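Local coordinates for BH1408 protein (Bacillus halodurans, PDB 4E0A) that probably acts as an N-acetyltransferase of the GNAT family, moving an acetyl group from acetyl-coenzyme A onto an amine, at residues A[1-6]-A[55-60]; A[8-13]-A[64-69]; A[89-94]-A[111-116]; A[15-20]-A[95-100]. The protein carries 1 engineered substitution. All coordinates share one frame; numbering follows the deposited sequence.

Contact 1 (A[1-6]-A[55-60]); sequences MIIREA and TVLVFV
The guanidinium of R4 carries V58 CG2 over one of its faces, 3.5 Å above the plane and displaced toward the rim, while V60 CG2 approaches NH2 obliquely. The F59 ring is met at its edge: SE of selenomethionine M1 lies 5.2 Å from the ring centroid, a Met-aromatic contact, its CE packs 3.7 Å from F59 CE2, and I3 CG1 reaches F59 CD2 near the ring plane. R4 has CG wedged between its backbone N and carbonyl carbon (chi1 55°), and its extended chain lays the guanidinium over the valines. Its NH1 bonds E5 O at 3.0 Å and also makes a salt bridge with D10. Replacing this arginine with an alanine is likely to leave D10 without its charged mate and uncover the methyl groups of V58 and V60. Strand 2-5 is an edge strand of the GNAT sheet within this chain and runs antiparallel to strand 54-62. I2 with V60 and R4 with V58 are hydrogen-bonded pairs, V58 N to R4 O measuring 2.9 Å; I3 with F59 is non-hydrogen-bonded. Beta-branched I2, I3, V58 and V60 suit such extended backbone. Beyond it, the small A6 brings CB 3.6 Å from V56 CG1.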
# COMPACT_ATOMS: atom_id res chain seq x y z
N MSE A 1 -1.40 -33.79 -12.46
CA MSE A 1 -1.57 -32.37 -12.12
C MSE A 1 -0.68 -31.52 -13.00
O MSE A 1 0.38 -31.98 -13.43
CB MSE A 1 -1.22 -32.12 -10.65
CG MSE A 1 0.04 -32.85 -10.19
SE MSE A 1 0.91 -31.96 -8.67
CE MSE A 1 1.81 -30.55 -9.70
N ILE A 2 -1.10 -30.29 -13.28
CA ILE A 2 -0.29 -29.37 -14.07
C ILE A 2 -0.50 -27.92 -13.63
O ILE A 2 -1.57 -27.57 -13.12
CB ILE A 2 -0.60 -29.44 -15.59
CG1 ILE A 2 -2.02 -28.98 -15.88
CG2 ILE A 2 -0.36 -30.84 -16.19
CD1 ILE A 2 -2.31 -28.86 -17.35
N ILE A 3 0.53 -27.11 -13.84
CA ILE A 3 0.41 -25.66 -13.85
C ILE A 3 0.59 -25.17 -15.29
O ILE A 3 1.50 -25.59 -15.99
CB ILE A 3 1.46 -25.00 -12.90
CG1 ILE A 3 1.17 -25.42 -11.46
CG2 ILE A 3 1.45 -23.47 -13.04
CD1 ILE A 3 2.16 -24.87 -10.44
N ARG A 4 -0.30 -24.29 -15.73
CA ARG A 4 -0.23 -23.73 -17.08
C ARG A 4 -0.76 -22.31 -17.03
O ARG A 4 -1.39 -21.92 -16.06
CB ARG A 4 -1.05 -24.56 -18.07
CG ARG A 4 -2.51 -24.75 -17.67
CD ARG A 4 -3.35 -25.16 -18.88
NE ARG A 4 -4.75 -25.43 -18.53
CZ ARG A 4 -5.69 -24.50 -18.43
NH1 ARG A 4 -5.40 -23.22 -18.63
NH2 ARG A 4 -6.94 -24.84 -18.10
N GLU A 5 -0.53 -21.54 -18.09
CA GLU A 5 -1.18 -20.25 -18.19
C GLU A 5 -2.65 -20.45 -18.44
O GLU A 5 -3.07 -21.44 -19.03
CB GLU A 5 -0.53 -19.39 -19.29
CG GLU A 5 0.89 -18.96 -18.95
CD GLU A 5 1.33 -17.72 -19.70
OE1 GLU A 5 0.65 -17.31 -20.67
OE2 GLU A 5 2.37 -17.14 -19.32
N ALA A 6 -3.45 -19.51 -17.96
CA ALA A 6 -4.89 -19.55 -18.14
C ALA A 6 -5.26 -19.32 -19.59
O ALA A 6 -4.48 -18.78 -20.39
CB ALA A 6 -5.56 -18.50 -17.25
N THR A 55 0.25 -11.84 -16.35
CA THR A 55 0.21 -13.28 -16.60
C THR A 55 -0.77 -13.94 -15.63
O THR A 55 -0.79 -13.61 -14.44
CB THR A 55 1.60 -13.91 -16.37
OG1 THR A 55 2.58 -13.26 -17.19
CG2 THR A 55 1.57 -15.40 -16.69
N VAL A 56 -1.57 -14.88 -16.13
CA VAL A 56 -2.47 -15.62 -15.25
C VAL A 56 -2.09 -17.09 -15.27
O VAL A 56 -1.97 -17.69 -16.34
CB VAL A 56 -3.93 -15.46 -15.67
CG1 VAL A 56 -4.84 -16.15 -14.65
CG2 VAL A 56 -4.27 -13.97 -15.80
N LEU A 57 -1.88 -17.66 -14.09
CA LEU A 57 -1.46 -19.06 -13.93
C LEU A 57 -2.58 -19.85 -13.27
O LEU A 57 -3.24 -19.33 -12.38
CB LEU A 57 -0.24 -19.13 -13.03
CG LEU A 57 1.02 -18.48 -13.59
CD1 LEU A 57 2.06 -18.27 -12.48
CD2 LEU A 57 1.59 -19.36 -14.70
N VAL A 58 -2.81 -21.09 -13.70
CA VAL A 58 -3.80 -21.94 -13.05
C VAL A 58 -3.21 -23.30 -12.72
O VAL A 58 -2.34 -23.80 -13.44
CB VAL A 58 -5.09 -22.17 -13.90
CG1 VAL A 58 -5.86 -20.87 -14.11
CG2 VAL A 58 -4.75 -22.85 -15.24
N PHE A 59 -3.67 -23.87 -11.62
CA PHE A 59 -3.34 -25.23 -11.24
C PHE A 59 -4.54 -26.10 -11.58
O PHE A 59 -5.66 -25.81 -11.14
CB PHE A 59 -3.06 -25.31 -9.73
CG PHE A 59 -2.77 -26.71 -9.26
CD1 PHE A 59 -3.78 -27.51 -8.77
CD2 PHE A 59 -1.48 -27.23 -9.34
CE1 PHE A 59 -3.52 -28.80 -8.35
CE2 PHE A 59 -1.22 -28.52 -8.92
CZ PHE A 59 -2.24 -29.30 -8.42
N VAL A 60 -4.33 -27.16 -12.36
CA VAL A 60 -5.42 -28.06 -12.74
C VAL A 60 -5.13 -29.45 -12.22
O VAL A 60 -4.08 -30.02 -12.52
CB VAL A 60 -5.60 -28.15 -14.28
CG1 VAL A 60 -6.75 -29.07 -14.60
CG2 VAL A 60 -5.80 -26.78 -14.90
O HOH W 1 -1.42 -15.37 -19.04

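Contact 2 (A[8-13]-A[64-69]); sequences VQDYEE and EKIGAY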
# COMPACT_ATOMS: atom_id res chain seq x y z
N VAL A 8 -8.98 -17.90 -21.80
CA VAL A 8 -10.24 -17.20 -21.58
C VAL A 8 -11.31 -18.15 -21.05
O VAL A 8 -12.09 -17.79 -20.18
CB VAL A 8 -10.69 -16.46 -22.87
CG1 VAL A 8 -12.19 -16.15 -22.83
CG2 VAL A 8 -9.87 -15.19 -23.05
N GLN A 9 -11.31 -19.38 -21.55
CA GLN A 9 -12.25 -20.42 -21.13
C GLN A 9 -12.17 -20.77 -19.63
O GLN A 9 -13.06 -21.43 -19.09
CB GLN A 9 -12.01 -21.67 -21.99
CG GLN A 9 -13.04 -22.79 -21.85
CD GLN A 9 -12.68 -24.01 -22.69
OE1 GLN A 9 -11.66 -24.01 -23.38
NE2 GLN A 9 -13.51 -25.05 -22.62
N ASP A 10 -11.11 -20.34 -18.96
CA ASP A 10 -10.94 -20.59 -17.53
C ASP A 10 -11.75 -19.63 -16.65
O ASP A 10 -11.79 -19.81 -15.44
CB ASP A 10 -9.46 -20.52 -17.13
CG ASP A 10 -8.64 -21.65 -17.73
OD1 ASP A 10 -9.20 -22.75 -17.90
OD2 ASP A 10 -7.45 -21.44 -18.02
N TYR A 11 -12.39 -18.64 -17.27
CA TYR A 11 -13.01 -17.55 -16.51
C TYR A 11 -13.95 -18.02 -15.39
O TYR A 11 -13.81 -17.59 -14.24
CB TYR A 11 -13.74 -16.55 -17.42
CG TYR A 11 -14.65 -15.66 -16.59
CD1 TYR A 11 -14.11 -14.69 -15.75
CD2 TYR A 11 -16.03 -15.85 -16.58
CE1 TYR A 11 -14.93 -13.90 -14.95
CE2 TYR A 11 -16.86 -15.06 -15.77
CZ TYR A 11 -16.30 -14.10 -14.96
OH TYR A 11 -17.09 -13.32 -14.16
N GLU A 12 -14.91 -18.87 -15.72
CA GLU A 12 -15.95 -19.23 -14.75
C GLU A 12 -15.36 -19.85 -13.49
O GLU A 12 -15.73 -19.47 -12.37
CB GLU A 12 -17.01 -20.15 -15.38
CG GLU A 12 -18.12 -19.35 -16.06
CD GLU A 12 -19.13 -20.20 -16.81
OE1 GLU A 12 -19.15 -21.43 -16.63
OE2 GLU A 12 -19.92 -19.61 -17.59
N GLU A 13 -14.44 -20.78 -13.66
CA GLU A 13 -13.76 -21.39 -12.53
C GLU A 13 -12.89 -20.42 -11.77
O GLU A 13 -12.89 -20.41 -10.54
CB GLU A 13 -12.89 -22.53 -13.01
CG GLU A 13 -13.69 -23.71 -13.43
CD GLU A 13 -13.16 -24.94 -12.80
OE1 GLU A 13 -13.34 -25.10 -11.57
OE2 GLU A 13 -12.54 -25.72 -13.54
N GLU A 64 -12.28 -30.43 -15.59
CA GLU A 64 -13.14 -29.26 -15.43
C GLU A 64 -13.06 -28.65 -14.03
O GLU A 64 -14.05 -28.13 -13.52
CB GLU A 64 -14.60 -29.60 -15.79
CG GLU A 64 -14.80 -30.10 -17.23
CD GLU A 64 -15.24 -31.56 -17.32
OE1 GLU A 64 -15.33 -32.23 -16.27
OE2 GLU A 64 -15.49 -32.04 -18.45
N LYS A 65 -11.88 -28.72 -13.41
CA LYS A 65 -11.68 -28.10 -12.09
C LYS A 65 -10.33 -27.39 -11.90
O LYS A 65 -9.27 -28.03 -11.83
CB LYS A 65 -11.98 -29.06 -10.94
CG LYS A 65 -13.41 -28.97 -10.42
CD LYS A 65 -13.49 -29.42 -8.96
CE LYS A 65 -14.89 -29.20 -8.37
NZ LYS A 65 -15.23 -27.76 -8.16
N ILE A 66 -10.38 -26.07 -11.80
CA ILE A 66 -9.22 -25.27 -11.45
C ILE A 66 -9.09 -25.25 -9.94
O ILE A 66 -9.99 -24.76 -9.24
CB ILE A 66 -9.38 -23.81 -11.94
CG1 ILE A 66 -9.49 -23.74 -13.47
CG2 ILE A 66 -8.24 -22.91 -11.42
CD1 ILE A 66 -8.29 -24.26 -14.18
N GLY A 67 -8.00 -25.80 -9.41
CA GLY A 67 -7.79 -25.81 -7.98
C GLY A 67 -7.18 -24.54 -7.39
O GLY A 67 -7.28 -24.31 -6.19
N ALA A 68 -6.56 -23.71 -8.23
CA ALA A 68 -5.90 -22.50 -7.78
C ALA A 68 -5.57 -21.61 -8.97
O ALA A 68 -5.45 -22.10 -10.09
CB ALA A 68 -4.61 -22.85 -7.05
N TYR A 69 -5.41 -20.32 -8.72
CA TYR A 69 -4.91 -19.46 -9.79
C TYR A 69 -4.19 -18.27 -9.20
O TYR A 69 -4.32 -17.96 -8.00
CB TYR A 69 -6.04 -18.96 -10.69
CG TYR A 69 -6.76 -17.75 -10.12
CD1 TYR A 69 -7.75 -17.91 -9.16
CD2 TYR A 69 -6.44 -16.46 -10.54
CE1 TYR A 69 -8.42 -16.81 -8.61
CE2 TYR A 69 -7.13 -15.33 -9.99
CZ TYR A 69 -8.11 -15.54 -9.03
OH TYR A 69 -8.79 -14.47 -8.47
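E13 and I66 lie against each other with the carboxylate of the glutamate set against the backbone amide of the isoleucine. I66 N donates to both oxygens, 3.1 Å to E13 OE1 and 2.8 Å to E13 OE2, a bifurcated bond whose first branch is the straighter (155° against 131° at the hydrogen). The amide comes to each oxygen from above the carboxylate plane. CG of E13 stands beside its own backbone N (chi1 -72°), and a bend at chi2 folds the acid back over the strand. That fold keeps the aliphatic part useful as well: E13 CB rests 3.6 Å from I66 CG1. In the GNAT fold the contact ties the start of helix 11-28 to strand 65-77 just after the hairpin that links it to strand 54-62. The turn puts E64 O only 2.8 Å from E13 OE2, two acceptors with no bond between them; the charge of K65, its NZ lying 4.7 Å from E13 OE1 and not in contact, may ease the field of the carboxylate. I66 points toward the helix, and its branched apolar chain also packs on L17, V58 and V60. Across its end comes D10 at about a right angle, OD1 4.1 Å from I66 CD1, while D10 OD2 takes the backbone N of T7.

Contact 3 (A[89-94]-A[111-116]); sequences VYISDL and EAIISY. With PO4 (phosphate ion), chain E.
I113 sits at the centre of this beta-alpha-beta crossover, where helix 105-119 packs on strand 86-96 before the chain returns in the parallel strand 124-130. Its CD1 meets two residues of the strand, I91 CD1 at 3.8 Å and L94 CD1 at 4.0 Å, and its CG2 turns to V89 CG1. All are branched aliphatic groups, fit for an apolar interface in which the axes of the two short segments pass 9.9 Å apart. V89 divides its methyls: CG1 goes to I113, and CG2 lies 3.7 Å from Y116 CD1, in the plane of the tyrosine ring and at its edge. Y116 reaches the strand because its CG is anti to the backbone N (chi1 180°), which swings the ring out toward V89. I91 works in two directions, with CG1 and CD1 directed at the helix and CG2 against O3 of a bound phosphate, probably from the crystallisation liquor. An alanine in place of I91 would open a gap beside I113 CD1 and would probably let that isoleucine shift. The next shell holds the strand: V89 and I91 bond through their backbones to strand 124-130, and I113 is backed by L57 and I72. On the helix's outer side I114 touches L154 of the second subunit. Beyond I91 lies a classic beta bulge, S92 and D93 both facing V71, as in other GNAT proteins, where this bulged strand lies near the acetyl-coenzyme A site. Just past it, L94 N makes a weak hydrogen bond of 3.3 Å to phosphate O1.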
# COMPACT_ATOMS: atom_id res chain seq x y z
N VAL A 89 7.74 -8.14 -9.58
CA VAL A 89 6.52 -8.86 -9.93
C VAL A 89 5.51 -8.56 -8.83
O VAL A 89 5.81 -8.75 -7.65
CB VAL A 89 6.75 -10.38 -9.98
CG1 VAL A 89 5.41 -11.10 -10.09
CG2 VAL A 89 7.65 -10.75 -11.13
N TYR A 90 4.34 -8.08 -9.22
CA TYR A 90 3.30 -7.80 -8.23
C TYR A 90 2.19 -8.83 -8.35
O TYR A 90 1.58 -8.99 -9.42
CB TYR A 90 2.73 -6.41 -8.41
CG TYR A 90 1.70 -6.05 -7.35
CD1 TYR A 90 2.09 -5.71 -6.07
CD2 TYR A 90 0.33 -6.07 -7.64
CE1 TYR A 90 1.15 -5.38 -5.09
CE2 TYR A 90 -0.61 -5.75 -6.66
CZ TYR A 90 -0.19 -5.40 -5.39
OH TYR A 90 -1.11 -5.07 -4.42
N ILE A 91 1.94 -9.54 -7.26
CA ILE A 91 0.88 -10.54 -7.24
C ILE A 91 -0.41 -9.85 -6.82
O ILE A 91 -0.58 -9.50 -5.65
CB ILE A 91 1.20 -11.67 -6.25
CG1 ILE A 91 2.53 -12.36 -6.60
CG2 ILE A 91 0.05 -12.66 -6.22
CD1 ILE A 91 2.96 -13.38 -5.57
N SER A 92 -1.32 -9.65 -7.77
CA SER A 92 -2.61 -9.01 -7.48
C SER A 92 -3.66 -10.00 -6.98
O SER A 92 -4.57 -9.63 -6.24
CB SER A 92 -3.12 -8.26 -8.72
OG SER A 92 -3.38 -9.16 -9.78
N ASP A 93 -3.50 -11.27 -7.34
CA ASP A 93 -4.40 -12.32 -6.86
C ASP A 93 -3.64 -13.63 -6.71
O ASP A 93 -2.78 -13.96 -7.52
CB ASP A 93 -5.55 -12.53 -7.85
CG ASP A 93 -6.33 -11.24 -8.12
OD1 ASP A 93 -5.98 -10.51 -9.08
OD2 ASP A 93 -7.26 -10.96 -7.34
N LEU A 94 -3.97 -14.38 -5.67
CA LEU A 94 -3.52 -15.77 -5.57
C LEU A 94 -4.50 -16.52 -4.68
O LEU A 94 -4.48 -16.39 -3.45
CB LEU A 94 -2.08 -15.87 -5.03
CG LEU A 94 -1.34 -17.21 -5.16
CD1 LEU A 94 0.16 -17.03 -5.02
CD2 LEU A 94 -1.83 -18.26 -4.14
N GLU A 111 6.01 -20.96 -6.40
CA GLU A 111 7.26 -21.34 -7.04
C GLU A 111 7.29 -20.95 -8.52
O GLU A 111 8.31 -20.48 -9.02
CB GLU A 111 7.53 -22.83 -6.83
CG GLU A 111 8.05 -23.11 -5.43
CD GLU A 111 7.91 -24.56 -5.03
OE1 GLU A 111 7.23 -25.32 -5.74
OE2 GLU A 111 8.49 -24.93 -3.99
N ALA A 112 6.16 -21.13 -9.20
CA ALA A 112 6.04 -20.71 -10.59
C ALA A 112 6.25 -19.20 -10.72
O ALA A 112 6.89 -18.72 -11.65
CB ALA A 112 4.68 -21.10 -11.15
N ILE A 113 5.71 -18.45 -9.77
CA ILE A 113 5.84 -16.99 -9.79
C ILE A 113 7.30 -16.58 -9.58
O ILE A 113 7.80 -15.69 -10.27
CB ILE A 113 4.91 -16.32 -8.78
CG1 ILE A 113 3.44 -16.63 -9.14
CG2 ILE A 113 5.12 -14.81 -8.74
CD1 ILE A 113 2.44 -16.16 -8.13
N ILE A 114 7.99 -17.26 -8.67
CA ILE A 114 9.42 -17.01 -8.47
C ILE A 114 10.19 -17.22 -9.77
O ILE A 114 11.00 -16.37 -10.17
CB ILE A 114 10.02 -17.91 -7.37
CG1 ILE A 114 9.46 -17.53 -6.01
CG2 ILE A 114 11.56 -17.79 -7.36
CD1 ILE A 114 9.77 -18.54 -4.90
N SER A 115 9.92 -18.33 -10.46
CA SER A 115 10.59 -18.62 -11.72
C SER A 115 10.36 -17.52 -12.73
O SER A 115 11.27 -17.15 -13.48
CB SER A 115 10.12 -19.96 -12.30
OG SER A 115 10.63 -21.04 -11.54
N TYR A 116 9.15 -16.98 -12.74
CA TYR A 116 8.81 -15.86 -13.60
C TYR A 116 9.64 -14.64 -13.23
O TYR A 116 10.22 -13.98 -14.09
CB TYR A 116 7.31 -15.54 -13.48
CG TYR A 116 6.87 -14.38 -14.34
CD1 TYR A 116 6.79 -13.09 -13.82
CD2 TYR A 116 6.52 -14.57 -15.67
CE1 TYR A 116 6.38 -12.02 -14.61
CE2 TYR A 116 6.11 -13.51 -16.47
CZ TYR A 116 6.05 -12.24 -15.93
OH TYR A 116 5.65 -11.18 -16.71
P PO4 E . -2.75 -11.40 -2.91
O1 PO4 E . -3.98 -11.76 -3.70
O2 PO4 E . -2.76 -12.09 -1.56
O3 PO4 E . -1.52 -11.83 -3.67
O4 PO4 E . -2.71 -9.90 -2.72

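Contact 4 (A[15-20]-A[95-100]); sequences ARLHTQ and CVDETR
Helix 11-28 of the GNAT fold here clasps the end of strand 86-96 and the turn that follows it, chiefly through the polar residues R16 and Q20. The Q20 amide uses both its ends. Q20 OE1 accepts E98 N at 2.9 Å, and Q20 NE2 gives a nearly straight bond (169°) to D97 OD1 at 3.0 Å, meeting it from above the carboxylate plane. A primary amide suits the place, since it can accept at one end and donate at the other, and the pair of bonds fixes which way round it lies. The other oxygen of D97 belongs to R16: NH2 makes a salt bridge to D97 OD2 at 3.2 Å, the acid lying at the guanidinium edge, and NH1 adds a weaker bond. With CG opposite its backbone N (chi1 -172°), D97 turns its acid to the helix; OD1 also weakly closes an Asx turn with T99 N. Deeper in, L17 CB lies 4.3 Å from C95 CB, and L17 CD1 covers one face of the R16 guanidinium. The E98 carboxylate stacks on the Q20 amide with planes 22° apart. Beside it a water donates to Q20 O at 2.6 Å and to E98 OE1 at 3.1 Å.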
# COMPACT_ATOMS: atom_id res chain seq x y z
N ALA A 15 -13.28 -17.21 -11.64
CA ALA A 15 -14.20 -16.29 -10.97
C ALA A 15 -14.75 -16.86 -9.66
O ALA A 15 -14.85 -16.14 -8.65
CB ALA A 15 -15.34 -15.86 -11.92
N ARG A 16 -15.09 -18.13 -9.68
CA ARG A 16 -15.64 -18.80 -8.50
C ARG A 16 -14.64 -18.77 -7.35
O ARG A 16 -14.98 -18.46 -6.20
CB ARG A 16 -16.01 -20.25 -8.85
CG ARG A 16 -16.53 -21.06 -7.66
CD ARG A 16 -16.89 -22.48 -8.06
NE ARG A 16 -15.73 -23.28 -8.48
CZ ARG A 16 -14.97 -23.98 -7.65
NH1 ARG A 16 -15.24 -23.97 -6.35
NH2 ARG A 16 -13.94 -24.68 -8.11
N LEU A 17 -13.38 -19.07 -7.67
CA LEU A 17 -12.31 -18.98 -6.68
C LEU A 17 -12.12 -17.55 -6.17
O LEU A 17 -11.94 -17.34 -4.98
CB LEU A 17 -10.99 -19.49 -7.26
CG LEU A 17 -10.69 -20.99 -7.13
CD1 LEU A 17 -11.90 -21.88 -7.34
CD2 LEU A 17 -9.59 -21.34 -8.12
N HIS A 18 -12.16 -16.58 -7.08
CA HIS A 18 -12.00 -15.19 -6.66
C HIS A 18 -13.09 -14.80 -5.67
O HIS A 18 -12.84 -14.08 -4.69
CB HIS A 18 -12.00 -14.24 -7.86
CG HIS A 18 -11.77 -12.81 -7.48
ND1 HIS A 18 -12.79 -11.94 -7.19
CD2 HIS A 18 -10.62 -12.10 -7.34
CE1 HIS A 18 -12.29 -10.75 -6.90
NE2 HIS A 18 -10.98 -10.82 -6.98
N THR A 19 -14.29 -15.30 -5.92
CA THR A 19 -15.44 -15.00 -5.06
C THR A 19 -15.30 -15.54 -3.63
O THR A 19 -15.69 -14.84 -2.69
CB THR A 19 -16.75 -15.47 -5.72
OG1 THR A 19 -16.97 -14.67 -6.89
CG2 THR A 19 -17.95 -15.30 -4.77
N GLN A 20 -14.78 -16.76 -3.47
CA GLN A 20 -14.50 -17.28 -2.13
C GLN A 20 -13.68 -16.27 -1.34
O GLN A 20 -14.04 -15.90 -0.22
CB GLN A 20 -13.71 -18.60 -2.19
CG GLN A 20 -14.44 -19.75 -2.84
CD GLN A 20 -13.59 -21.00 -2.93
OE1 GLN A 20 -12.46 -21.04 -2.42
NE2 GLN A 20 -14.11 -22.02 -3.59
N CYS A 95 -5.35 -17.33 -5.32
CA CYS A 95 -6.42 -18.02 -4.62
C CYS A 95 -6.29 -19.53 -4.77
O CYS A 95 -6.08 -20.03 -5.87
CB CYS A 95 -7.78 -17.59 -5.16
SG CYS A 95 -8.05 -15.80 -5.26
N VAL A 96 -6.41 -20.25 -3.66
CA VAL A 96 -6.51 -21.70 -3.68
C VAL A 96 -7.92 -22.03 -3.21
O VAL A 96 -8.38 -21.48 -2.21
CB VAL A 96 -5.46 -22.36 -2.76
CG1 VAL A 96 -5.65 -23.87 -2.73
CG2 VAL A 96 -4.04 -22.00 -3.20
N ASP A 97 -8.60 -22.88 -3.96
CA ASP A 97 -9.97 -23.31 -3.65
C ASP A 97 -10.02 -23.81 -2.21
O ASP A 97 -9.23 -24.69 -1.83
CB ASP A 97 -10.35 -24.45 -4.61
CG ASP A 97 -11.82 -24.86 -4.53
OD1 ASP A 97 -12.50 -24.55 -3.53
OD2 ASP A 97 -12.30 -25.53 -5.47
N GLU A 98 -10.95 -23.25 -1.42
CA GLU A 98 -11.10 -23.59 0.01
C GLU A 98 -10.99 -25.09 0.32
O GLU A 98 -10.38 -25.48 1.31
CB GLU A 98 -12.45 -23.10 0.54
CG GLU A 98 -12.60 -21.61 0.65
CD GLU A 98 -14.06 -21.18 0.79
OE1 GLU A 98 -14.31 -20.04 1.23
OE2 GLU A 98 -14.95 -21.98 0.44
N THR A 99 -11.57 -25.92 -0.54
CA THR A 99 -11.63 -27.36 -0.29
C THR A 99 -10.38 -28.12 -0.73
O THR A 99 -10.24 -29.32 -0.46
CB THR A 99 -12.85 -27.99 -0.99
OG1 THR A 99 -12.64 -27.97 -2.41
CG2 THR A 99 -14.11 -27.20 -0.65
N ARG A 100 -9.46 -27.43 -1.41
CA ARG A 100 -8.27 -28.08 -1.93
C ARG A 100 -7.03 -27.71 -1.13
O ARG A 100 -5.91 -28.11 -1.47
CB ARG A 100 -8.07 -27.74 -3.41
CG ARG A 100 -9.23 -28.14 -4.32
CD ARG A 100 -9.54 -29.63 -4.21
NE ARG A 100 -8.33 -30.44 -4.26
CZ ARG A 100 -7.67 -30.72 -5.38
NH1 ARG A 100 -8.09 -30.25 -6.54
NH2 ARG A 100 -6.58 -31.47 -5.33
O HOH W 2 -15.66 -17.23 1.37

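Contacts 1 and 2 are joined by a salt bridge, R4 NH1 to D10 OD2 at 2.8 Å. In the sheet, the strand pair of contact 1 continues through 65-69 into 95-96: the backbones of contacts 2 and 4 meet where Y69 O lies 2.9 Å from C95 N. Helix 11-28 supplies both of those contacts, whose centres are 10 Å apart. Helix 105-119, the helix of contact 3, also reaches contact 1, with I113 CG1 4.0 Å from L57 CD1. The phosphate touches contact 3 and lies about 6 Å from the side chain of C95 in contact 4, which is consistent with a pocket near the bulged strand where relatives bind acetyl-coenzyme A, though the ion probably comes from the crystallisation liquor.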